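PDB 3BF7: esterase YbfF, which probably hydrolyses ester, and perhaps thioester, bonds in a substrate crevice formed between an alpha/beta-hydrolase core and a helical cap. Local coordinates for residues 125-128 / 129-133; 157-160 / 161-165; 246-249 / 250-254. The protein carries 1 engineered substitution. All coordinates share one frame; numbering follows the deposited sequence.

Overall arrangement
All three contacts are local, between successive turns of a helix, and partly buried, but they serve different layers of the molecule. Contacts 1 and 2 belong to the helical region between strands 106-112 and 198-201. Their centres are 12 Å apart, and their helices touch where Ile127 CG2 meets Leu162 CD1 at 3.8 Å. Both bury mainly aliphatic and aromatic groups between helices. Contact 3 lies about 37 Å from contact 1, centre to centre, across the chain's middle, on the C-terminal helix against the main sheet. There a similar isoleucine–leucine pair packs on strands, but the flanks carry more charge, in arginines and an aspartate, and a buried tyrosine adds a hydroxyl with polar partners.

Contact 1: residues 125-128 / 129-133; sequences DEIF and AAINA
Asp125 O accepts the N-H of Ala129 at 2.9 Å, the first of four successive i to i+4 bonds that start helix 125-136, part of the helical cap of this alpha/beta hydrolase. An aspartate suits this N-terminal turn, where its negative charge would probably be stabilised by the helix dipole; its OD1 also forms a salt bridge with Arg122. Glu126, on the exposed side, contributes chiefly its backbone: its O takes the N-H of Ala130, and the methyl of Ala130 rests 3.5 Å from that same oxygen, a small group that suits the close approach of the loop at His152. Ile127 turns to the apolar side. With chi1 at -77° its CG1 stands beside the backbone N, which puts CG2 opposite that N, where it meets Ile131 CD1 at 3.8 Å, the two side chains crossing at a slant. Ile131 reaches back in return: with chi1 at -72° its CG1 lies beside its own N and passes only 3.2 Å from Ile127 O, the carbonyl that also receives Ile131 N. Phe128 is buried, its ring meeting Trp179 and Phe26 edge-to-face, an aromatic cluster that a flat, rigid side chain suits well. Its carbonyl O binds Asn132 N at 2.9 Å, while Asn132 CB stands 3.5 Å from the same oxygen and the amide beyond it heads away from this turn, on the exposed side.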
ATOM      1  N   ASP A 125      -2.930   6.514  16.744  1.00  7.41           N
ATOM      2  CA  ASP A 125      -3.771   6.370  17.922  1.00  7.10           C
ATOM      3  C   ASP A 125      -5.117   7.069  17.825  1.00  7.23           C
ATOM      4  O   ASP A 125      -6.132   6.519  18.253  1.00  7.38           O
ATOM      5  CB  ASP A 125      -3.038   6.843  19.174  1.00  7.06           C
ATOM      6  CG  ASP A 125      -1.960   5.875  19.622  1.00  6.83           C
ATOM      7  OD1 ASP A 125      -1.814   4.788  19.010  1.00  7.19           O
ATOM      8  OD2 ASP A 125      -1.259   6.205  20.602  1.00  7.48           O
ATOM      9  N   GLU A 126      -5.140   8.275  17.270  1.00  7.04           N
ATOM     10  CA  GLU A 126      -6.392   9.005  17.139  1.00  8.14           C
ATOM     11  C   GLU A 126      -7.297   8.346  16.102  1.00  7.55           C
ATOM     12  O   GLU A 126      -8.521   8.354  16.241  1.00  8.33           O
ATOM     13  CB  GLU A 126      -6.100  10.463  16.790  1.00  9.88           C
ATOM     14  CG  GLU A 126      -5.280  11.139  17.877  1.00 12.82           C
ATOM     15  CD  GLU A 126      -4.770  12.501  17.480  1.00 16.99           C
ATOM     16  OE1 GLU A 126      -5.530  13.481  17.614  1.00 20.80           O
ATOM     17  OE2 GLU A 126      -3.610  12.584  17.027  1.00 18.45           O
ATOM     18  N   ILE A 127      -6.692   7.771  15.066  1.00  7.03           N
ATOM     19  CA  ILE A 127      -7.457   7.065  14.044  1.00  7.42           C
ATOM     20  C   ILE A 127      -8.094   5.822  14.688  1.00  7.36           C
ATOM     21  O   ILE A 127      -9.276   5.547  14.475  1.00  7.78           O
ATOM     22  CB  ILE A 127      -6.548   6.686  12.844  1.00  8.24           C
ATOM     23  CG1 ILE A 127      -6.297   7.934  11.989  1.00  9.21           C
ATOM     24  CG2 ILE A 127      -7.188   5.577  12.016  1.00  8.78           C
ATOM     25  CD1 ILE A 127      -5.258   7.743  10.907  1.00  9.67           C
ATOM     26  N   PHE A 128      -7.328   5.085  15.488  1.00  7.65           N
ATOM     27  CA  PHE A 128      -7.876   3.914  16.172  1.00  7.84           C
ATOM     28  C   PHE A 128      -9.005   4.347  17.112  1.00  8.27           C
ATOM     29  O   PHE A 128     -10.021   3.663  17.225  1.00  8.21           O
ATOM     30  CB  PHE A 128      -6.789   3.195  16.979  1.00  8.71           C
ATOM     31  CG  PHE A 128      -6.018   2.162  16.196  1.00  8.19           C
ATOM     32  CD1 PHE A 128      -6.614   0.956  15.824  1.00  8.42           C
ATOM     33  CD2 PHE A 128      -4.683   2.375  15.869  1.00  7.80           C
ATOM     34  CE1 PHE A 128      -5.885  -0.022  15.141  1.00  8.88           C
ATOM     35  CE2 PHE A 128      -3.947   1.405  15.187  1.00  9.03           C
ATOM     36  CZ  PHE A 128      -4.550   0.203  14.824  1.00  8.13           C
ATOM     37  N   ALA A 129      -8.824   5.482  17.784  1.00  8.00           N
ATOM     38  CA  ALA A 129      -9.843   5.987  18.702  1.00  8.54           C
ATOM     39  C   ALA A 129     -11.130   6.316  17.943  1.00  9.15           C
ATOM     40  O   ALA A 129     -12.233   6.032  18.416  1.00  9.71           O
ATOM     41  CB  ALA A 129      -9.326   7.226  19.429  1.00  9.28           C
ATOM     42  N   ALA A 130     -10.983   6.918  16.768  1.00  8.59           N
ATOM     43  CA  ALA A 130     -12.131   7.277  15.941  1.00  8.95           C
ATOM     44  C   ALA A 130     -12.853   6.022  15.461  1.00  8.64           C
ATOM     45  O   ALA A 130     -14.085   5.953  15.476  1.00  9.70           O
ATOM     46  CB  ALA A 130     -11.673   8.105  14.747  1.00 10.15           C
ATOM     47  N   ILE A 131     -12.078   5.035  15.022  1.00  8.50           N
ATOM     48  CA  ILE A 131     -12.628   3.772  14.546  1.00  9.27           C
ATOM     49  C   ILE A 131     -13.419   3.089  15.661  1.00 10.68           C
ATOM     50  O   ILE A 131     -14.542   2.622  15.448  1.00 10.75           O
ATOM     51  CB  ILE A 131     -11.485   2.846  14.056  1.00  9.39           C
ATOM     52  CG1 ILE A 131     -10.932   3.385  12.734  1.00 10.03           C
ATOM     53  CG2 ILE A 131     -11.977   1.412  13.905  1.00 10.30           C
ATOM     54  CD1 ILE A 131      -9.656   2.715  12.277  1.00 10.81           C
ATOM     55  N   ASN A 132     -12.841   3.048  16.856  1.00 11.01           N
ATOM     56  CA  ASN A 132     -13.504   2.414  17.988  1.00 12.23           C
ATOM     57  C   ASN A 132     -14.752   3.177  18.421  1.00 11.68           C
ATOM     58  O   ASN A 132     -15.750   2.570  18.816  1.00 12.95           O
ATOM     59  CB  ASN A 132     -12.532   2.281  19.164  1.00 15.29           C
ATOM     60  CG  ASN A 132     -13.154   1.578  20.357  1.00 17.85           C
ATOM     61  OD1 ASN A 132     -13.811   2.203  21.190  1.00 22.79           O
ATOM     62  ND2 ASN A 132     -12.960   0.266  20.436  1.00 20.71           N
ATOM     63  N   ALA A 133     -14.702   4.503  18.340  1.00 11.99           N
ATOM     64  CA  ALA A 133     -15.846   5.324  18.721  1.00 12.87           C
ATOM     65  C   ALA A 133     -17.019   5.026  17.792  1.00 13.26           C
ATOM     66  O   ALA A 133     -18.169   4.960  18.229  1.00 13.66           O
ATOM     67  CB  ALA A 133     -15.478   6.802  18.655  1.00 13.87           C
TER

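Contact 2: residues 157-160 / 161-165; sequences GVIQ and FLLKS
Leu163 runs beside Ile159 one helical turn on, both branched side chains leaving helix 156-163 in the same direction. The leucine starts close to the backbone: CB is 3.5 Å from Ile159 O. Because chi1 is -71°, the next atom, CG, swings back beside its own N and over the preceding turn, coming to 3.2 Å from Ile159 O. That oxygen already accepts the N-H of Leu163 at 3.0 Å, so one carbonyl is both bonded by the leucine's amide and overlaid by its side chain. At the tip, CD1 reaches Ile159 CG2 at 3.8 Å, the two methyls closing the apolar surface between the turns. Beta-branched Ile159 suits the site because CG2 is directed at the following turn, and the side chain also touches the loop at Arg150. Val158 and Leu162 repeat the pattern on the adjoining side, CG1 to CD1 at 4.0 Å, and Leu162 N gives Val158 O a nearly straight bond of 169°. Phe161 turns elsewhere: its ring meets the carbonyl of Val158 at an edge, CD2 lying 4.0 Å from Val158 O. The ring also meets that of Trp235, their planes at about 50°, and the Phe161 side chain lies near, without touching, a probable Ser-His-Asp triad. The bond from Lys164 N to Gln160 O is weak. Among the neighbouring helices, Leu163 packs on Ala145, Ala146 and Met149 of helix 142-149; Leu162 also touches Met149 and faces helix 125-136.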
ATOM      1  N   GLY A 157      -9.928  14.242   4.404  1.00 11.96           N
ATOM      2  CA  GLY A 157      -9.465  13.253   3.445  1.00 11.43           C
ATOM      3  C   GLY A 157      -9.199  11.909   4.098  1.00 10.17           C
ATOM      4  O   GLY A 157      -9.518  10.858   3.535  1.00 10.10           O
ATOM      5  N   VAL A 158      -8.608  11.938   5.286  1.00  9.80           N
ATOM      6  CA  VAL A 158      -8.310  10.712   6.013  1.00 10.14           C
ATOM      7  C   VAL A 158      -9.613  10.041   6.433  1.00  8.94           C
ATOM      8  O   VAL A 158      -9.766   8.824   6.319  1.00  8.89           O
ATOM      9  CB  VAL A 158      -7.451  11.003   7.263  1.00 10.84           C
ATOM     10  CG1 VAL A 158      -7.248   9.728   8.066  1.00 12.85           C
ATOM     11  CG2 VAL A 158      -6.103  11.575   6.843  1.00 12.93           C
ATOM     12  N   ILE A 159     -10.559  10.840   6.913  1.00  9.00           N
ATOM     13  CA  ILE A 159     -11.846  10.309   7.332  1.00  9.87           C
ATOM     14  C   ILE A 159     -12.545   9.595   6.176  1.00  9.28           C
ATOM     15  O   ILE A 159     -13.023   8.472   6.332  1.00  9.32           O
ATOM     16  CB  ILE A 159     -12.758  11.434   7.873  1.00  9.88           C
ATOM     17  CG1 ILE A 159     -12.182  11.970   9.187  1.00 11.04           C
ATOM     18  CG2 ILE A 159     -14.174  10.912   8.079  1.00 10.34           C
ATOM     19  CD1 ILE A 159     -12.924  13.173   9.744  1.00 12.55           C
ATOM     20  N   GLN A 160     -12.595  10.238   5.013  1.00  9.71           N
ATOM     21  CA  GLN A 160     -13.253   9.632   3.859  1.00  9.67           C
ATOM     22  C   GLN A 160     -12.535   8.373   3.388  1.00  9.27           C
ATOM     23  O   GLN A 160     -13.175   7.418   2.950  1.00  9.39           O
ATOM     24  CB  GLN A 160     -13.371  10.650   2.722  1.00 11.76           C
ATOM     25  CG  GLN A 160     -14.265  11.834   3.076  1.00 13.60           C
ATOM     26  CD  GLN A 160     -15.688  11.416   3.418  1.00 14.47           C
ATOM     27  OE1 GLN A 160     -16.354  12.051   4.236  1.00 17.34           O
ATOM     28  NE2 GLN A 160     -16.164  10.353   2.780  1.00 15.33           N
ATOM     29  N   PHE A 161     -11.209   8.369   3.479  1.00  9.11           N
ATOM     30  CA  PHE A 161     -10.417   7.208   3.088  1.00  8.28           C
ATOM     31  C   PHE A 161     -10.799   6.028   3.982  1.00  7.64           C
ATOM     32  O   PHE A 161     -11.080   4.932   3.496  1.00  7.33           O
ATOM     33  CB  PHE A 161      -8.926   7.531   3.236  1.00  9.19           C
ATOM     34  CG  PHE A 161      -8.049   6.320   3.384  1.00  8.87           C
ATOM     35  CD1 PHE A 161      -7.893   5.412   2.340  1.00  8.56           C
ATOM     36  CD2 PHE A 161      -7.382   6.085   4.582  1.00  8.54           C
ATOM     37  CE1 PHE A 161      -7.082   4.287   2.493  1.00  9.01           C
ATOM     38  CE2 PHE A 161      -6.571   4.965   4.743  1.00  9.11           C
ATOM     39  CZ  PHE A 161      -6.421   4.065   3.695  1.00  8.53           C
ATOM     40  N   LEU A 162     -10.818   6.260   5.289  1.00  7.86           N
ATOM     41  CA  LEU A 162     -11.172   5.210   6.235  1.00  7.66           C
ATOM     42  C   LEU A 162     -12.589   4.700   6.003  1.00  8.26           C
ATOM     43  O   LEU A 162     -12.839   3.496   6.061  1.00  8.52           O
ATOM     44  CB  LEU A 162     -11.040   5.731   7.669  1.00  8.17           C
ATOM     45  CG  LEU A 162      -9.618   6.094   8.110  1.00  7.33           C
ATOM     46  CD1 LEU A 162      -9.665   6.797   9.456  1.00  9.86           C
ATOM     47  CD2 LEU A 162      -8.759   4.840   8.181  1.00  8.69           C
ATOM     48  N   LEU A 163     -13.512   5.617   5.730  1.00  8.58           N
ATOM     49  CA  LEU A 163     -14.904   5.249   5.515  1.00  9.65           C
ATOM     50  C   LEU A 163     -15.141   4.357   4.301  1.00  8.82           C
ATOM     51  O   LEU A 163     -16.196   3.728   4.192  1.00  9.35           O
ATOM     52  CB  LEU A 163     -15.773   6.508   5.439  1.00 10.02           C
ATOM     53  CG  LEU A 163     -15.939   7.220   6.786  1.00 11.89           C
ATOM     54  CD1 LEU A 163     -16.702   8.523   6.592  1.00 12.92           C
ATOM     55  CD2 LEU A 163     -16.679   6.309   7.760  1.00 12.72           C
ATOM     56  N   LYS A 164     -14.174   4.290   3.391  1.00  9.48           N
ATOM     57  CA  LYS A 164     -14.317   3.418   2.233  1.00  9.43           C
ATOM     58  C   LYS A 164     -14.425   1.985   2.751  1.00  9.47           C
ATOM     59  O   LYS A 164     -14.974   1.111   2.080  1.00 11.22           O
ATOM     60  CB  LYS A 164     -13.105   3.539   1.308  1.00 11.11           C
ATOM     61  CG  LYS A 164     -12.971   4.882   0.610  1.00 13.73           C
ATOM     62  CD  LYS A 164     -14.104   5.116  -0.373  1.00 17.52           C
ATOM     63  CE  LYS A 164     -13.880   6.389  -1.174  1.00 19.21           C
ATOM     64  NZ  LYS A 164     -14.910   6.555  -2.236  1.00 23.88           N
ATOM     65  N   SER A 165     -13.900   1.756   3.955  1.00  8.90           N
ATOM     66  CA  SER A 165     -13.929   0.437   4.572  1.00  9.66           C
ATOM     67  C   SER A 165     -15.057   0.265   5.586  1.00  9.74           C
ATOM     68  O   SER A 165     -15.083  -0.718   6.326  1.00  9.96           O
ATOM     69  CB  SER A 165     -12.583   0.139   5.239  1.00  9.06           C
ATOM     70  OG  SER A 165     -11.577  -0.097   4.269  1.00  8.74           O
TER

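Contact 3: residues 246-249 / 250-254; sequences RAIR and RYLND
Arg250 N binds Arg246 O at 3.0 Å, and its long aliphatic chain runs outward, extended from CG to NE, as suits an exposed position. Tyr251 is buried: its N-H goes to Ala247 O, while CG, opposite the backbone N (chi1 167°), carries the ring with an edge near Ile248 O. The hydroxyl is satisfied by hydrogen bonds to Pro197 O and Leu109 N, which fixes this C-terminal helix of the alpha/beta hydrolase fold to the main sheet. Leu252 follows on the sheet-facing side. Its CG comes 3.2 Å from Ile248 O and its CD1 lies beside Ile248 CG2 at 3.7 Å. An alanine here has no CG or CD1, and a gap would probably open beside Ile248 CG2, leaving the isoleucine less firmly packed. Asn253 bonds through N to Arg249 O at 2.9 Å, and its OD1 accepts a bond from a water that in turn receives a weak one, 3.1 Å long, from NH1 of Arg249, itself tied by salt bridges to Asp38 and Asp42. Beyond the helix, Asp254 turns off with positive phi; its OD2 forms a salt bridge with Lys108.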
ATOM      1  N   ARG A 246       3.057   9.885 -14.033  1.00  7.21           N
ATOM      2  CA  ARG A 246       4.144  10.307 -14.913  1.00  7.26           C
ATOM      3  C   ARG A 246       5.453   9.684 -14.423  1.00  7.32           C
ATOM      4  O   ARG A 246       6.265   9.212 -15.220  1.00  7.48           O
ATOM      5  CB  ARG A 246       4.276  11.836 -14.936  1.00  8.20           C
ATOM      6  CG  ARG A 246       3.142  12.555 -15.660  1.00  8.59           C
ATOM      7  CD  ARG A 246       3.555  13.963 -16.086  1.00  9.08           C
ATOM      8  NE  ARG A 246       3.880  14.819 -14.949  1.00 10.81           N
ATOM      9  CZ  ARG A 246       2.986  15.472 -14.214  1.00 11.10           C
ATOM     10  NH1 ARG A 246       1.692  15.382 -14.490  1.00 11.64           N
ATOM     11  NH2 ARG A 246       3.388  16.212 -13.188  1.00 12.84           N
ATOM     12  N   ALA A 247       5.647   9.673 -13.105  1.00  7.74           N
ATOM     13  CA  ALA A 247       6.856   9.099 -12.525  1.00  8.09           C
ATOM     14  C   ALA A 247       6.892   7.591 -12.753  1.00  7.75           C
ATOM     15  O   ALA A 247       7.923   7.030 -13.120  1.00  7.74           O
ATOM     16  CB  ALA A 247       6.919   9.412 -11.032  1.00  9.22           C
ATOM     17  N   ILE A 248       5.759   6.935 -12.535  1.00  7.46           N
ATOM     18  CA  ILE A 248       5.680   5.494 -12.727  1.00  8.04           C
ATOM     19  C   ILE A 248       5.995   5.105 -14.167  1.00  7.34           C
ATOM     20  O   ILE A 248       6.828   4.235 -14.409  1.00  7.85           O
ATOM     21  CB  ILE A 248       4.275   4.956 -12.341  1.00  7.58           C
ATOM     22  CG1 ILE A 248       4.093   5.033 -10.821  1.00  7.83           C
ATOM     23  CG2 ILE A 248       4.099   3.521 -12.833  1.00  8.88           C
ATOM     24  CD1 ILE A 248       2.697   4.682 -10.350  1.00  9.58           C
ATOM     25  N   ARG A 249       5.349   5.756 -15.127  1.00  8.01           N
ATOM     26  CA  ARG A 249       5.584   5.416 -16.521  1.00  9.04           C
ATOM     27  C   ARG A 249       6.995   5.735 -17.005  1.00  8.28           C
ATOM     28  O   ARG A 249       7.537   5.014 -17.839  1.00  9.16           O
ATOM     29  CB  ARG A 249       4.520   6.062 -17.411  1.00 10.22           C
ATOM     30  CG  ARG A 249       3.175   5.341 -17.294  1.00 11.93           C
ATOM     31  CD  ARG A 249       2.153   5.858 -18.283  1.00 11.36           C
ATOM     32  NE  ARG A 249       0.914   5.078 -18.272  1.00 11.56           N
ATOM     33  CZ  ARG A 249       0.792   3.839 -18.743  1.00 13.02           C
ATOM     34  NH1 ARG A 249       1.837   3.213 -19.266  1.00 14.88           N
ATOM     35  NH2 ARG A 249      -0.388   3.234 -18.712  1.00 12.30           N
ATOM     36  N   ARG A 250       7.600   6.797 -16.486  1.00  8.21           N
ATOM     37  CA  ARG A 250       8.965   7.123 -16.881  1.00  8.84           C
ATOM     38  C   ARG A 250       9.860   5.949 -16.469  1.00  8.63           C
ATOM     39  O   ARG A 250      10.733   5.513 -17.221  1.00  9.28           O
ATOM     40  CB  ARG A 250       9.435   8.401 -16.185  1.00 10.74           C
ATOM     41  CG  ARG A 250      10.901   8.717 -16.428  1.00 13.51           C
ATOM     42  CD  ARG A 250      11.350   9.934 -15.644  1.00 19.30           C
ATOM     43  NE  ARG A 250      12.806  10.044 -15.601  1.00 24.77           N
ATOM     44  CZ  ARG A 250      13.470  10.944 -14.883  1.00 26.41           C
ATOM     45  NH1 ARG A 250      12.810  11.823 -14.139  1.00 27.65           N
ATOM     46  NH2 ARG A 250      14.796  10.961 -14.900  1.00 28.12           N
ATOM     47  N   TYR A 251       9.625   5.436 -15.265  1.00  8.00           N
ATOM     48  CA  TYR A 251      10.383   4.316 -14.724  1.00  9.51           C
ATOM     49  C   TYR A 251      10.100   3.021 -15.492  1.00  9.79           C
ATOM     50  O   TYR A 251      11.028   2.292 -15.847  1.00 10.88           O
ATOM     51  CB  TYR A 251      10.036   4.156 -13.238  1.00  8.79           C
ATOM     52  CG  TYR A 251      10.484   2.868 -12.583  1.00  7.92           C
ATOM     53  CD1 TYR A 251      11.836   2.553 -12.445  1.00  9.15           C
ATOM     54  CD2 TYR A 251       9.547   1.977 -12.066  1.00  8.19           C
ATOM     55  CE1 TYR A 251      12.239   1.376 -11.802  1.00  8.74           C
ATOM     56  CE2 TYR A 251       9.936   0.807 -11.425  1.00  8.00           C
ATOM     57  CZ  TYR A 251      11.279   0.509 -11.296  1.00  7.18           C
ATOM     58  OH  TYR A 251      11.643  -0.657 -10.666  1.00  7.37           O
ATOM     59  N   LEU A 252       8.828   2.740 -15.761  1.00 10.19           N
ATOM     60  CA  LEU A 252       8.460   1.525 -16.488  1.00 12.27           C
ATOM     61  C   LEU A 252       9.013   1.504 -17.912  1.00 13.19           C
ATOM     62  O   LEU A 252       9.368   0.443 -18.426  1.00 15.28           O
ATOM     63  CB  LEU A 252       6.938   1.362 -16.524  1.00 12.56           C
ATOM     64  CG  LEU A 252       6.215   1.178 -15.187  1.00 12.33           C
ATOM     65  CD1 LEU A 252       4.727   0.995 -15.452  1.00 14.18           C
ATOM     66  CD2 LEU A 252       6.778  -0.028 -14.441  1.00 13.92           C
ATOM     67  N   ASN A 253       9.077   2.666 -18.555  1.00 13.82           N
ATOM     68  CA  ASN A 253       9.608   2.741 -19.915  1.00 16.43           C
ATOM     69  C   ASN A 253      11.139   2.634 -19.907  1.00 18.42           C
ATOM     70  O   ASN A 253      11.745   2.292 -20.923  1.00 19.11           O
ATOM     71  CB  ASN A 253       9.201   4.059 -20.596  1.00 16.87           C
ATOM     72  CG  ASN A 253       7.695   4.215 -20.751  1.00 18.55           C
ATOM     73  OD1 ASN A 253       6.972   3.245 -20.977  1.00 22.32           O
ATOM     74  ND2 ASN A 253       7.221   5.451 -20.656  1.00 20.39           N
ATOM     75  N   ASP A 254      11.739   2.935 -18.753  1.00 21.44           N
ATOM     76  CA  ASP A 254      13.191   2.915 -18.521  1.00 26.07           C
ATOM     77  C   ASP A 254      14.054   3.276 -19.726  1.00 27.70           C
ATOM     78  O   ASP A 254      14.991   2.563 -20.064  1.00 28.38           O
ATOM     79  CB  ASP A 254      13.642   1.553 -17.936  1.00 28.87           C
ATOM     80  CG  ASP A 254      13.461   0.392 -18.908  1.00 31.26           C
ATOM     81  OD1 ASP A 254      13.940   0.491 -20.049  1.00 32.94           O
ATOM     82  OD2 ASP A 254      12.857  -0.627 -18.531  1.00 33.43           O
TER
HETATM   83  O   HOH W   1       4.936   2.969 -19.000  1.00 21.85           O